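Local coordinates for protein TRAP dicarboxylate transporter-DctP subunit (Marinobacter aquaeolei, PDB 4PFI) that probably captures small organic acids, such as dicarboxylates, in the periplasm and delivers them to a TRAP-type membrane transporter, at residues Gln234-Met239 with Gly298-Arg303; Thr161-Asn166 with Asp216-Pro221; Arg169-Phe174 with Ala310-Ala315. One frame throughout, in Å; residues are numbered along the deposited sequence.

Interaction 1 of 3, residues Gln234-Met239 with Gly298-Arg303; sequences QNVLTM and GIRVVR. With NA (sodium ion), chain B.
The guanidinium of R303 carries the selenium of M239, a selenomethionine, over one of its faces: SE stands 3.1 Å above the plane of the R303 guanidinium, offset toward the rim. The two side chains run side by side. CG of M239 is anti to the carbonyl carbon (chi1 -42°) and the chain runs extended and then bends at its last torsion, while R303 bends at chi2; these turns put the selenium over the flat group. CG1 of V301 touches the same SE of M239 at 4.2 Å. On the face of the sheet that bears V236, R300, T238 and V302, V236 CG1 makes a diagonal contact with V302 CG2 at 3.8 Å.

The register sets M239 beside R303. Strands 236-239 and 300-303 run parallel at the edge of the mixed sheet of this solute-binding protein, their axes 4.7 Å apart and inclined by 17°. R300 bonds N235 O through its N and L237 N through its O (2.7 Å), either side of its partner V236. V302 does the same around T238, its N to L237 O and its O to M239 N at 2.8 Å, the parallel pattern.

A sodium ion bridges the starts of the two strands. It is held by Q234 O, by N235 OD1 at 2.3 Å from the ion, by G298 O at 2.4 Å from the ion, and by two waters. G298 has a positive phi (83°), and a beta carbon there would crowd the metal.

Strand 149-164 flanks 236-239 on its other edge, where N235 and V236 both face A164 in a classic beta bulge and L237 packs on T161 and T163. Helix 263-296 lies against segment 298-303 through I299, V301 and R303.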
ATOM      1  N   GLN A 234     -11.634  18.949  -2.629  1.00  7.56           N
ATOM      2  CA  GLN A 234     -10.580  19.313  -1.703  1.00  7.72           C
ATOM      3  C   GLN A 234      -9.828  20.545  -2.267  1.00  7.90           C
ATOM      4  O   GLN A 234      -9.942  20.868  -3.451  1.00  7.90           O
ATOM      5  CB  GLN A 234      -9.623  18.131  -1.444  1.00  7.82           C
ATOM      6  CG  GLN A 234     -10.227  16.844  -0.850  1.00  7.86           C
ATOM      7  CD  GLN A 234     -10.400  16.912   0.667  1.00  9.32           C
ATOM      8  OE1 GLN A 234      -9.680  16.242   1.437  1.00  8.36           O
ATOM      9  NE2 GLN A 234     -11.372  17.702   1.113  1.00  8.07           N
ATOM     10  N   ASN A 235      -9.095  21.244  -1.422  1.00  8.21           N
ATOM     11  CA  ASN A 235      -8.384  22.471  -1.810  1.00  8.60           C
ATOM     12  C   ASN A 235      -6.870  22.354  -1.661  1.00  8.93           C
ATOM     13  O   ASN A 235      -6.118  23.069  -2.329  1.00  9.31           O
ATOM     14  CB  ASN A 235      -8.884  23.659  -0.974  1.00  8.99           C
ATOM     15  CG  ASN A 235     -10.249  24.206  -1.463  1.00  8.90           C
ATOM     16  OD1 ASN A 235     -10.660  24.009  -2.609  1.00  8.64           O
ATOM     17  ND2 ASN A 235     -10.919  24.924  -0.590  1.00  9.26           N
ATOM     18  N   VAL A 236      -6.405  21.448  -0.809  1.00  8.93           N
ATOM     19  CA  VAL A 236      -4.994  21.385  -0.562  1.00  9.37           C
ATOM     20  C   VAL A 236      -4.488  19.947  -0.544  1.00  9.63           C
ATOM     21  O   VAL A 236      -4.962  19.118   0.221  1.00  9.12           O
ATOM     22  CB  VAL A 236      -4.607  22.086   0.774  1.00  9.94           C
ATOM     23  CG1 VAL A 236      -3.108  22.023   0.967  1.00 10.51           C
ATOM     24  CG2 VAL A 236      -5.110  23.520   0.818  1.00 10.27           C
ATOM     25  N   LEU A 237      -3.516  19.674  -1.402  1.00  9.50           N
ATOM     26  CA  LEU A 237      -2.800  18.404  -1.408  1.00  9.67           C
ATOM     27  C   LEU A 237      -1.484  18.563  -0.630  1.00 15.74           C
ATOM     28  O   LEU A 237      -0.600  19.299  -1.083  1.00 10.75           O
ATOM     29  CB  LEU A 237      -2.499  18.038  -2.856  1.00 13.88           C
ATOM     30  CG  LEU A 237      -2.288  16.558  -3.120  1.00 20.94           C
ATOM     31  CD1 LEU A 237      -3.535  16.079  -3.788  1.00 22.30           C
ATOM     32  CD2 LEU A 237      -1.092  16.322  -4.000  1.00 24.99           C
ATOM     33  N   THR A 238      -1.354  17.951   0.548  1.00 10.47           N
ATOM     34  CA  THR A 238      -0.108  18.091   1.323  1.00 11.20           C
ATOM     35  C   THR A 238       0.761  16.823   1.190  1.00 11.58           C
ATOM     36  O   THR A 238       0.314  15.725   1.474  1.00 11.46           O
ATOM     37  CB  THR A 238      -0.356  18.369   2.858  1.00 11.47           C
ATOM     38  OG1 THR A 238      -1.068  19.597   3.044  1.00 11.36           O
ATOM     39  CG2 THR A 238       0.937  18.469   3.614  1.00 12.36           C
HETATM   40  N   MSE A 239       2.009  16.993   0.784  1.00 12.21           N
HETATM   41  CA  MSE A 239       2.900  15.870   0.583  1.00 12.75           C
HETATM   42  C   MSE A 239       3.906  15.868   1.736  1.00 16.33           C
HETATM   43  O   MSE A 239       4.845  16.665   1.772  1.00 14.58           O
HETATM   44  CB  MSE A 239       3.538  15.983  -0.802  1.00 13.04           C
HETATM   45  CG  MSE A 239       2.452  16.425  -1.887  1.00 25.79           C
HETATM   46 SE   MSE A 239       3.095  16.177  -3.689  0.57 52.27          SE
HETATM   47  CE  MSE A 239       1.978  14.678  -4.255  1.00 43.74           C
ATOM     48  N   GLY A 298      -8.158  24.687  -8.643  1.00 11.13           N
ATOM     49  CA  GLY A 298      -8.719  24.886  -7.324  1.00  9.95           C
ATOM     50  C   GLY A 298      -8.026  24.034  -6.285  1.00  9.38           C
ATOM     51  O   GLY A 298      -8.510  23.855  -5.172  1.00 12.17           O
ATOM     52  N   ILE A 299      -6.875  23.514  -6.640  1.00  9.67           N
ATOM     53  CA  ILE A 299      -6.159  22.670  -5.727  1.00  9.63           C
ATOM     54  C   ILE A 299      -4.677  23.056  -5.636  1.00 12.50           C
ATOM     55  O   ILE A 299      -3.975  23.200  -6.620  1.00 10.57           O
ATOM     56  CB  ILE A 299      -6.352  21.174  -6.057  1.00 19.32           C
ATOM     57  CG1 ILE A 299      -6.897  20.477  -4.805  1.00 25.73           C
ATOM     58  CG2 ILE A 299      -5.068  20.558  -6.430  1.00 21.31           C
ATOM     59  CD1 ILE A 299      -6.861  18.974  -4.840  1.00 27.39           C
ATOM     60  N   ARG A 300      -4.256  23.233  -4.399  1.00 10.14           N
ATOM     61  CA  ARG A 300      -2.970  23.756  -4.026  1.00 10.69           C
ATOM     62  C   ARG A 300      -2.053  22.568  -3.642  1.00 15.93           C
ATOM     63  O   ARG A 300      -2.520  21.572  -3.097  1.00 11.79           O
ATOM     64  CB  ARG A 300      -3.265  24.673  -2.834  1.00 12.68           C
ATOM     65  CG  ARG A 300      -2.186  25.467  -2.301  1.00 17.85           C
ATOM     66  CD  ARG A 300      -2.748  26.628  -1.414  1.00 11.72           C
ATOM     67  NE  ARG A 300      -1.744  27.686  -1.473  1.00 12.07           N
ATOM     68  CZ  ARG A 300      -1.851  28.810  -2.158  1.00 15.42           C
ATOM     69  NH1 ARG A 300      -2.970  29.126  -2.821  1.00 12.21           N
ATOM     70  NH2 ARG A 300      -0.821  29.649  -2.146  1.00 19.63           N
ATOM     71  N   VAL A 301      -0.769  22.646  -3.977  1.00 13.47           N
ATOM     72  CA  VAL A 301       0.156  21.586  -3.635  1.00 15.65           C
ATOM     73  C   VAL A 301       1.146  22.104  -2.602  1.00 19.96           C
ATOM     74  O   VAL A 301       1.735  23.164  -2.776  1.00 17.80           O
ATOM     75  CB  VAL A 301       0.919  21.081  -4.864  1.00 15.40           C
ATOM     76  CG1 VAL A 301       2.033  20.141  -4.434  1.00 17.92           C
ATOM     77  CG2 VAL A 301      -0.042  20.382  -5.804  1.00 17.00           C
ATOM     78  N   VAL A 302       1.358  21.337  -1.539  1.00 12.81           N
ATOM     79  CA  VAL A 302       2.246  21.787  -0.479  1.00 14.79           C
ATOM     80  C   VAL A 302       3.224  20.663  -0.178  1.00 15.58           C
ATOM     81  O   VAL A 302       2.788  19.590   0.180  1.00 15.87           O
ATOM     82  CB  VAL A 302       1.434  22.126   0.804  1.00 15.29           C
ATOM     83  CG1 VAL A 302       2.385  22.416   1.964  1.00 13.61           C
ATOM     84  CG2 VAL A 302       0.476  23.310   0.554  1.00 12.35           C
ATOM     85  N   ARG A 303       4.523  20.873  -0.375  1.00 14.80           N
ATOM     86  CA  ARG A 303       5.520  19.885   0.075  1.00 16.44           C
ATOM     87  C   ARG A 303       6.095  20.365   1.388  1.00 16.18           C
ATOM     88  O   ARG A 303       6.629  21.452   1.452  1.00 17.26           O
ATOM     89  CB  ARG A 303       6.654  19.676  -0.936  1.00 16.41           C
ATOM     90  CG  ARG A 303       6.126  19.689  -2.367  1.00 22.58           C
ATOM     91  CD  ARG A 303       6.706  18.599  -3.252  1.00 24.39           C
ATOM     92  NE  ARG A 303       5.961  18.526  -4.515  1.00 28.05           N
ATOM     93  CZ  ARG A 303       5.682  17.393  -5.155  1.00 30.02           C
ATOM     94  NH1 ARG A 303       4.989  17.417  -6.289  1.00 34.54           N
ATOM     95  NH2 ARG A 303       6.107  16.219  -4.646  1.00 19.49           N
TER
HETATM   96 NA    NA B 401     -10.651  22.872  -4.641  1.00  6.71          NA
HETATM   97  O   HOH W   1     -10.548  21.428  -6.678  1.00  7.28           O
HETATM   98  O   HOH W   2     -13.082  22.308  -4.024  0.50  4.27           O

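Interaction 2 of 3, residues Thr161-Asn166 with Asp216-Pro221; sequences TWTANN and DGQSNP
T161-A164 pair with G217-N220 as antiparallel strands in the buried part of the mixed sheet, with axes 4.7 Å apart; through this pairing strand 217-220 joins the long strand 149-164. T161 with N220 and T163 with Q218 are hydrogen-bonded pairs, W162 with S219 a non-hydrogen-bonded one. T163 N reaches Q218 O at 2.8 Å, and T161 N bonds N220 O.

A side-chain bond reinforces the T163-Q218 pair: Q218 NE2 gives to T163 OG1 at 2.9 Å, with the oxygen in the plane of the amide. Q218 CG sits between its backbone N and carbonyl carbon (chi1 59°), and the bend at chi2 turns the amide toward T163 on the neighbouring strand. Its other end, OE1, accepts N220 ND2 at 2.7 Å, so the amide is fixed at both ends. T163 OG1 also bonds Q234 OE1. With an alanine here instead of Q218, N220 ND2 would probably lose its acceptor and T163 OG1 its amide donor. S219 OG lies at the edge of the W162 ring, 3.3 Å from W162 CD1.

Strand 236-239 flanks 161-164 on the opposite edge, and I225 of helix 222-228 packs on T163, Q218 and N220.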
ATOM      1  N   THR A 161      -0.438  10.533   0.136  1.00 12.28           N
ATOM      2  CA  THR A 161      -0.571  11.975   0.007  1.00 11.65           C
ATOM      3  C   THR A 161      -1.804  12.425   0.783  1.00 11.05           C
ATOM      4  O   THR A 161      -2.783  11.693   0.857  1.00 10.93           O
ATOM      5  CB  THR A 161      -0.694  12.356  -1.474  1.00 12.41           C
ATOM      6  OG1 THR A 161       0.571  12.127  -2.135  1.00 12.61           O
ATOM      7  CG2 THR A 161      -1.097  13.816  -1.627  1.00 12.23           C
ATOM      8  N   TRP A 162      -1.750  13.588   1.420  1.00 10.84           N
ATOM      9  CA  TRP A 162      -2.856  14.033   2.263  1.00 10.48           C
ATOM     10  C   TRP A 162      -3.686  15.087   1.510  1.00 12.18           C
ATOM     11  O   TRP A 162      -3.122  15.917   0.800  1.00 10.98           O
ATOM     12  CB  TRP A 162      -2.323  14.680   3.535  1.00 10.91           C
ATOM     13  CG  TRP A 162      -1.473  13.814   4.398  1.00 11.66           C
ATOM     14  CD1 TRP A 162      -1.355  12.471   4.341  1.00 12.00           C
ATOM     15  CD2 TRP A 162      -0.636  14.242   5.470  1.00 12.33           C
ATOM     16  NE1 TRP A 162      -0.498  12.016   5.327  1.00 12.82           N
ATOM     17  CE2 TRP A 162      -0.039  13.093   6.030  1.00 13.03           C
ATOM     18  CE3 TRP A 162      -0.321  15.485   6.012  1.00 12.58           C
ATOM     19  CZ2 TRP A 162       0.840  13.149   7.093  1.00 13.95           C
ATOM     20  CZ3 TRP A 162       0.560  15.538   7.076  1.00 13.48           C
ATOM     21  CH2 TRP A 162       1.122  14.380   7.606  1.00 14.11           C
ATOM     22  N   THR A 163      -5.009  15.056   1.655  1.00  9.48           N
ATOM     23  CA  THR A 163      -5.851  16.146   1.186  1.00  9.02           C
ATOM     24  C   THR A 163      -6.728  16.644   2.330  1.00 11.50           C
ATOM     25  O   THR A 163      -7.036  15.911   3.275  1.00  9.31           O
ATOM     26  CB  THR A 163      -6.793  15.739   0.002  1.00  8.64           C
ATOM     27  OG1 THR A 163      -7.758  14.780   0.437  1.00  8.66           O
ATOM     28  CG2 THR A 163      -6.038  15.128  -1.112  1.00  8.82           C
ATOM     29  N   ALA A 164      -7.106  17.910   2.214  1.00  8.92           N
ATOM     30  CA  ALA A 164      -8.010  18.552   3.115  1.00  9.06           C
ATOM     31  C   ALA A 164      -8.416  19.894   2.493  1.00  8.94           C
ATOM     32  O   ALA A 164      -8.046  20.214   1.356  1.00  8.72           O
ATOM     33  CB  ALA A 164      -7.348  18.767   4.460  1.00  9.72           C
ATOM     34  N   ASN A 165      -9.180  20.673   3.258  1.00  9.23           N
ATOM     35  CA  ASN A 165      -9.522  22.015   2.842  1.00  9.36           C
ATOM     36  C   ASN A 165      -8.676  23.083   3.520  1.00 12.89           C
ATOM     37  O   ASN A 165      -9.066  24.240   3.586  1.00 15.78           O
ATOM     38  CB  ASN A 165     -11.014  22.251   2.994  1.00  9.33           C
ATOM     39  CG  ASN A 165     -11.781  21.648   1.857  1.00  8.72           C
ATOM     40  OD1 ASN A 165     -11.316  21.662   0.715  1.00  9.46           O
ATOM     41  ND2 ASN A 165     -12.938  21.082   2.150  1.00 10.67           N
ATOM     42  N   ASN A 166      -7.504  22.671   4.004  1.00 10.47           N
ATOM     43  CA  ASN A 166      -6.480  23.582   4.498  1.00 15.06           C
ATOM     44  C   ASN A 166      -5.147  22.860   4.459  1.00 11.32           C
ATOM     45  O   ASN A 166      -5.118  21.644   4.316  1.00 12.01           O
ATOM     46  CB  ASN A 166      -6.795  24.054   5.932  1.00 18.92           C
ATOM     47  CG  ASN A 166      -7.207  22.923   6.847  1.00 25.81           C
ATOM     48  OD1 ASN A 166      -8.396  22.583   6.965  1.00 29.43           O
ATOM     49  ND2 ASN A 166      -6.227  22.303   7.479  1.00 32.29           N
ATOM     50  N   ASP A 216     -13.004  15.738   6.914  1.00 10.50           N
ATOM     51  CA  ASP A 216     -12.180  16.915   6.595  1.00 10.57           C
ATOM     52  C   ASP A 216     -11.024  16.653   5.642  1.00 13.54           C
ATOM     53  O   ASP A 216     -10.605  17.540   4.905  1.00 12.63           O
ATOM     54  CB  ASP A 216     -11.695  17.553   7.886  1.00 11.46           C
ATOM     55  CG  ASP A 216     -12.867  18.006   8.747  1.00 17.92           C
ATOM     56  OD1 ASP A 216     -13.641  18.886   8.267  1.00 25.94           O
ATOM     57  OD2 ASP A 216     -13.076  17.437   9.841  1.00 18.31           O
ATOM     58  N   GLY A 217     -10.541  15.426   5.607  1.00  9.85           N
ATOM     59  CA  GLY A 217      -9.505  15.087   4.654  1.00  9.55           C
ATOM     60  C   GLY A 217      -9.286  13.603   4.613  1.00  9.83           C
ATOM     61  O   GLY A 217      -9.953  12.842   5.314  1.00 10.26           O
ATOM     62  N   GLN A 218      -8.369  13.184   3.776  1.00  9.74           N
ATOM     63  CA  GLN A 218      -8.011  11.777   3.673  1.00 10.19           C
ATOM     64  C   GLN A 218      -6.613  11.650   3.134  1.00 12.26           C
ATOM     65  O   GLN A 218      -5.975  12.636   2.769  1.00 10.03           O
ATOM     66  CB  GLN A 218      -8.988  10.993   2.783  1.00 10.13           C
ATOM     67  CG  GLN A 218      -9.119  11.494   1.320  1.00  9.59           C
ATOM     68  CD  GLN A 218      -7.979  11.051   0.425  1.00  9.83           C
ATOM     69  OE1 GLN A 218      -7.776   9.858   0.176  1.00 10.77           O
ATOM     70  NE2 GLN A 218      -7.195  12.006  -0.014  1.00 10.08           N
ATOM     71  N   SER A 219      -6.180  10.395   3.061  1.00 10.89           N
ATOM     72  CA  SER A 219      -4.848  10.025   2.664  1.00 11.28           C
ATOM     73  C   SER A 219      -4.895   8.853   1.692  1.00 11.68           C
ATOM     74  O   SER A 219      -5.606   7.893   1.906  1.00 12.10           O
ATOM     75  CB  SER A 219      -4.014   9.617   3.900  1.00 12.63           C
ATOM     76  OG  SER A 219      -2.638   9.567   3.533  1.00 15.63           O
ATOM     77  N   ASN A 220      -4.103   8.946   0.639  1.00 11.73           N
ATOM     78  CA  ASN A 220      -4.048   7.942  -0.424  1.00 12.28           C
ATOM     79  C   ASN A 220      -2.963   8.366  -1.393  1.00 12.38           C
ATOM     80  O   ASN A 220      -2.594   9.539  -1.430  1.00 11.86           O
ATOM     81  CB  ASN A 220      -5.378   7.893  -1.199  1.00 11.95           C
ATOM     82  CG  ASN A 220      -6.288   6.805  -0.720  1.00 15.19           C
ATOM     83  OD1 ASN A 220      -5.939   5.640  -0.806  1.00 19.42           O
ATOM     84  ND2 ASN A 220      -7.443   7.174  -0.178  1.00 13.28           N
ATOM     85  N   PRO A 221      -2.473   7.423  -2.204  1.00 13.22           N
ATOM     86  CA  PRO A 221      -1.557   7.821  -3.272  1.00 13.45           C
ATOM     87  C   PRO A 221      -2.292   8.652  -4.337  1.00 12.84           C
ATOM     88  O   PRO A 221      -3.516   8.551  -4.499  1.00 12.48           O
ATOM     89  CB  PRO A 221      -1.035   6.488  -3.830  1.00 14.70           C
ATOM     90  CG  PRO A 221      -2.029   5.459  -3.409  1.00 15.01           C
ATOM     91  CD  PRO A 221      -2.671   5.960  -2.145  1.00 14.19           C
TER
HETATM   92  O   HOH W   3     -10.304  20.290   5.925  1.00 15.79           O

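Interaction 3 of 3, residues Arg169-Phe174 with Ala310-Ala315; sequences RTPSDF and AAFRDA
P171 and F312 bring the two backbones closest, their CA atoms 6.3 Å apart, where the turn at 171-174 comes up against helix 306-316. The turn has helical phi and psi values, with D173 N bonded to T170 O and F174 N to P171 O. D173 OD2 braces its start: it accepts R169 N on the lone pair anti to the other oxygen, at 2.9 Å, and T170 N from above the carboxylate plane.

No hydrogen bond crosses between the segments; the F312 ring packs on P171 and F174 and against the loop backbone, F312 CE2 lying 3.2 Å from R169 O. P171 CD stands over one face of the F312 ring, 3.8 Å above its plane and offset toward the rim, which makes a CH-pi contact. P171 CG also reaches A315 CB at 4.0 Å. In the fold, this packs the loop leading from strand 149-164 to strand 178-180 against the helix that follows strand 300-303. The F312 and F174 rings meet rim to rim, with planes at 85° and centroids 5.9 Å apart; F174 CE2 comes to 3.5 Å from F312 CE1. F312 CG lies anti to the carbonyl carbon (chi1 -82°), and this direction carries the ring tip over to the loop, where CZ of F312 meets T170 C at 3.3 Å. W162 joins both rings edge to face, and Y194 also contacts both.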
ATOM      1  N   ARG A 169       0.466  21.459   7.805  1.00 17.62           N
ATOM      2  CA  ARG A 169       1.887  21.717   7.999  1.00 20.85           C
ATOM      3  C   ARG A 169       2.409  21.324   9.377  1.00 19.84           C
ATOM      4  O   ARG A 169       3.591  21.038   9.526  1.00 22.24           O
ATOM      5  CB  ARG A 169       2.185  23.197   7.772  1.00 22.96           C
ATOM      6  CG  ARG A 169       1.888  23.670   6.374  1.00 24.64           C
ATOM      7  CD  ARG A 169       1.902  25.202   6.303  1.00 28.86           C
ATOM      8  NE  ARG A 169       1.782  25.657   4.926  1.00 30.46           N
ATOM      9  CZ  ARG A 169       2.750  25.526   4.023  1.00 29.35           C
ATOM     10  NH1 ARG A 169       3.904  24.956   4.373  1.00 25.65           N
ATOM     11  NH2 ARG A 169       2.557  25.950   2.773  1.00 26.72           N
ATOM     12  N   THR A 170       1.539  21.342  10.382  1.00 18.80           N
ATOM     13  CA  THR A 170       1.923  20.942  11.740  1.00 19.22           C
ATOM     14  C   THR A 170       0.852  20.024  12.313  1.00 17.73           C
ATOM     15  O   THR A 170      -0.272  20.028  11.839  1.00 21.68           O
ATOM     16  CB  THR A 170       2.098  22.152  12.674  1.00 21.49           C
ATOM     17  OG1 THR A 170       0.817  22.737  12.938  1.00 28.05           O
ATOM     18  CG2 THR A 170       2.994  23.189  12.035  1.00 24.68           C
ATOM     19  N   PRO A 171       1.208  19.213  13.317  1.00 21.60           N
ATOM     20  CA  PRO A 171       0.224  18.374  14.007  1.00 21.98           C
ATOM     21  C   PRO A 171      -0.963  19.191  14.464  1.00 24.94           C
ATOM     22  O   PRO A 171      -2.099  18.714  14.398  1.00 28.41           O
ATOM     23  CB  PRO A 171       1.004  17.851  15.218  1.00 23.45           C
ATOM     24  CG  PRO A 171       2.426  17.850  14.772  1.00 20.20           C
ATOM     25  CD  PRO A 171       2.571  19.016  13.848  1.00 19.68           C
ATOM     26  N   SER A 172      -0.710  20.416  14.905  1.00 23.73           N
ATOM     27  CA  SER A 172      -1.783  21.299  15.320  1.00 27.99           C
ATOM     28  C   SER A 172      -2.903  21.435  14.247  1.00 25.48           C
ATOM     29  O   SER A 172      -4.074  21.595  14.594  1.00 23.91           O
ATOM     30  CB  SER A 172      -1.220  22.677  15.655  1.00 31.83           C
ATOM     31  OG  SER A 172      -2.291  23.572  15.901  1.00 38.07           O
ATOM     32  N   ASP A 173      -2.547  21.381  12.958  1.00 17.34           N
ATOM     33  CA  ASP A 173      -3.533  21.467  11.876  1.00 16.09           C
ATOM     34  C   ASP A 173      -4.515  20.277  11.817  1.00 17.22           C
ATOM     35  O   ASP A 173      -5.582  20.377  11.195  1.00 18.13           O
ATOM     36  CB  ASP A 173      -2.829  21.608  10.527  1.00 17.32           C
ATOM     37  CG  ASP A 173      -2.106  22.949  10.374  1.00 24.87           C
ATOM     38  OD1 ASP A 173      -2.557  23.947  10.994  1.00 30.52           O
ATOM     39  OD2 ASP A 173      -1.088  23.008   9.637  1.00 23.16           O
ATOM     40  N   PHE A 174      -4.153  19.168  12.445  1.00 15.70           N
ATOM     41  CA  PHE A 174      -4.991  17.967  12.502  1.00 18.28           C
ATOM     42  C   PHE A 174      -5.991  17.996  13.668  1.00 23.71           C
ATOM     43  O   PHE A 174      -6.955  17.225  13.661  1.00 22.59           O
ATOM     44  CB  PHE A 174      -4.124  16.701  12.637  1.00 15.51           C
ATOM     45  CG  PHE A 174      -3.514  16.241  11.353  1.00 14.61           C
ATOM     46  CD1 PHE A 174      -4.233  15.440  10.487  1.00 13.77           C
ATOM     47  CD2 PHE A 174      -2.228  16.621  10.999  1.00 14.78           C
ATOM     48  CE1 PHE A 174      -3.690  15.034   9.284  1.00 13.12           C
ATOM     49  CE2 PHE A 174      -1.670  16.201   9.803  1.00 14.12           C
ATOM     50  CZ  PHE A 174      -2.400  15.417   8.943  1.00 13.30           C
ATOM     51  N   ALA A 310      10.028  16.867  10.432  1.00 29.26           N
ATOM     52  CA  ALA A 310      10.682  16.474  11.669  1.00 27.61           C
ATOM     53  C   ALA A 310       9.710  16.628  12.832  1.00 23.99           C
ATOM     54  O   ALA A 310       9.700  15.807  13.737  1.00 24.83           O
ATOM     55  CB  ALA A 310      11.925  17.303  11.897  1.00 25.15           C
ATOM     56  N   ALA A 311       8.872  17.657  12.785  1.00 22.46           N
ATOM     57  CA  ALA A 311       7.886  17.870  13.833  1.00 22.06           C
ATOM     58  C   ALA A 311       6.817  16.747  13.862  1.00 24.82           C
ATOM     59  O   ALA A 311       6.363  16.328  14.935  1.00 24.76           O
ATOM     60  CB  ALA A 311       7.234  19.261  13.692  1.00 21.29           C
ATOM     61  N   PHE A 312       6.425  16.261  12.689  1.00 22.89           N
ATOM     62  CA  PHE A 312       5.438  15.196  12.594  1.00 21.68           C
ATOM     63  C   PHE A 312       6.059  13.890  13.031  1.00 20.67           C
ATOM     64  O   PHE A 312       5.389  13.045  13.617  1.00 21.70           O
ATOM     65  CB  PHE A 312       4.911  15.047  11.162  1.00 18.57           C
ATOM     66  CG  PHE A 312       3.828  16.018  10.795  1.00 17.40           C
ATOM     67  CD1 PHE A 312       2.560  15.900  11.343  1.00 16.75           C
ATOM     68  CD2 PHE A 312       4.043  17.005   9.844  1.00 17.21           C
ATOM     69  CE1 PHE A 312       1.549  16.780  10.985  1.00 17.73           C
ATOM     70  CE2 PHE A 312       3.008  17.898   9.483  1.00 16.02           C
ATOM     71  CZ  PHE A 312       1.775  17.782  10.054  1.00 15.41           C
ATOM     72  N   ARG A 313       7.335  13.706  12.708  1.00 22.68           N
ATOM     73  CA  ARG A 313       8.059  12.501  13.117  1.00 22.82           C
ATOM     74  C   ARG A 313       8.015  12.389  14.649  1.00 26.05           C
ATOM     75  O   ARG A 313       7.592  11.362  15.213  1.00 27.74           O
ATOM     76  CB  ARG A 313       9.505  12.555  12.619  1.00 23.90           C
ATOM     77  CG  ARG A 313      10.200  11.193  12.502  1.00 29.66           C
ATOM     78  CD  ARG A 313      11.658  11.345  12.015  1.00 36.73           C
ATOM     79  NE  ARG A 313      11.783  12.435  11.029  1.00 44.66           N
ATOM     80  CZ  ARG A 313      12.095  12.291   9.734  1.00 42.07           C
ATOM     81  NH1 ARG A 313      12.361  11.080   9.218  1.00 43.35           N
ATOM     82  NH2 ARG A 313      12.159  13.370   8.953  1.00 30.30           N
ATOM     83  N   ASP A 314       8.411  13.480  15.310  1.00 28.29           N
ATOM     84  CA  ASP A 314       8.442  13.540  16.765  1.00 32.46           C
ATOM     85  C   ASP A 314       7.071  13.149  17.303  1.00 31.86           C
ATOM     86  O   ASP A 314       6.962  12.301  18.192  1.00 37.19           O
ATOM     87  CB  ASP A 314       8.870  14.936  17.241  1.00 30.97           C
ATOM     88  CG  ASP A 314      10.317  15.293  16.827  1.00 36.91           C
ATOM     89  OD1 ASP A 314      11.082  14.375  16.441  1.00 37.22           O
ATOM     90  OD2 ASP A 314      10.702  16.493  16.886  1.00 37.89           O
ATOM     91  N   ALA A 315       6.023  13.695  16.698  1.00 24.48           N
ATOM     92  CA  ALA A 315       4.667  13.476  17.195  1.00 22.10           C
ATOM     93  C   ALA A 315       4.062  12.139  16.750  1.00 21.72           C
ATOM     94  O   ALA A 315       3.027  11.722  17.273  1.00 25.19           O
ATOM     95  CB  ALA A 315       3.761  14.652  16.803  1.00 20.86           C
TER

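Interactions 1 and 2 belong to one sheet, since strands 236-239 and 149-164 are neighbours in it: T238 N bonds W162 O, and Q234 OE1 meets T163 OG1. Interaction 2 is the more buried, and its chemistry is backbone pairing plus an amide network. Interaction 1 is partly buried, and parallel pairing there begins beside a sodium site with two waters. Interaction 3, also partly buried, has no hydrogen bond between its segments and rests on ring, proline and alanine packing. It approaches the sheet through W162, whose CZ3 lies 3.5 Å from F174 CZ. Strand 300-303 leads directly into helix 306-316, linking interactions 1 and 3 along the chain.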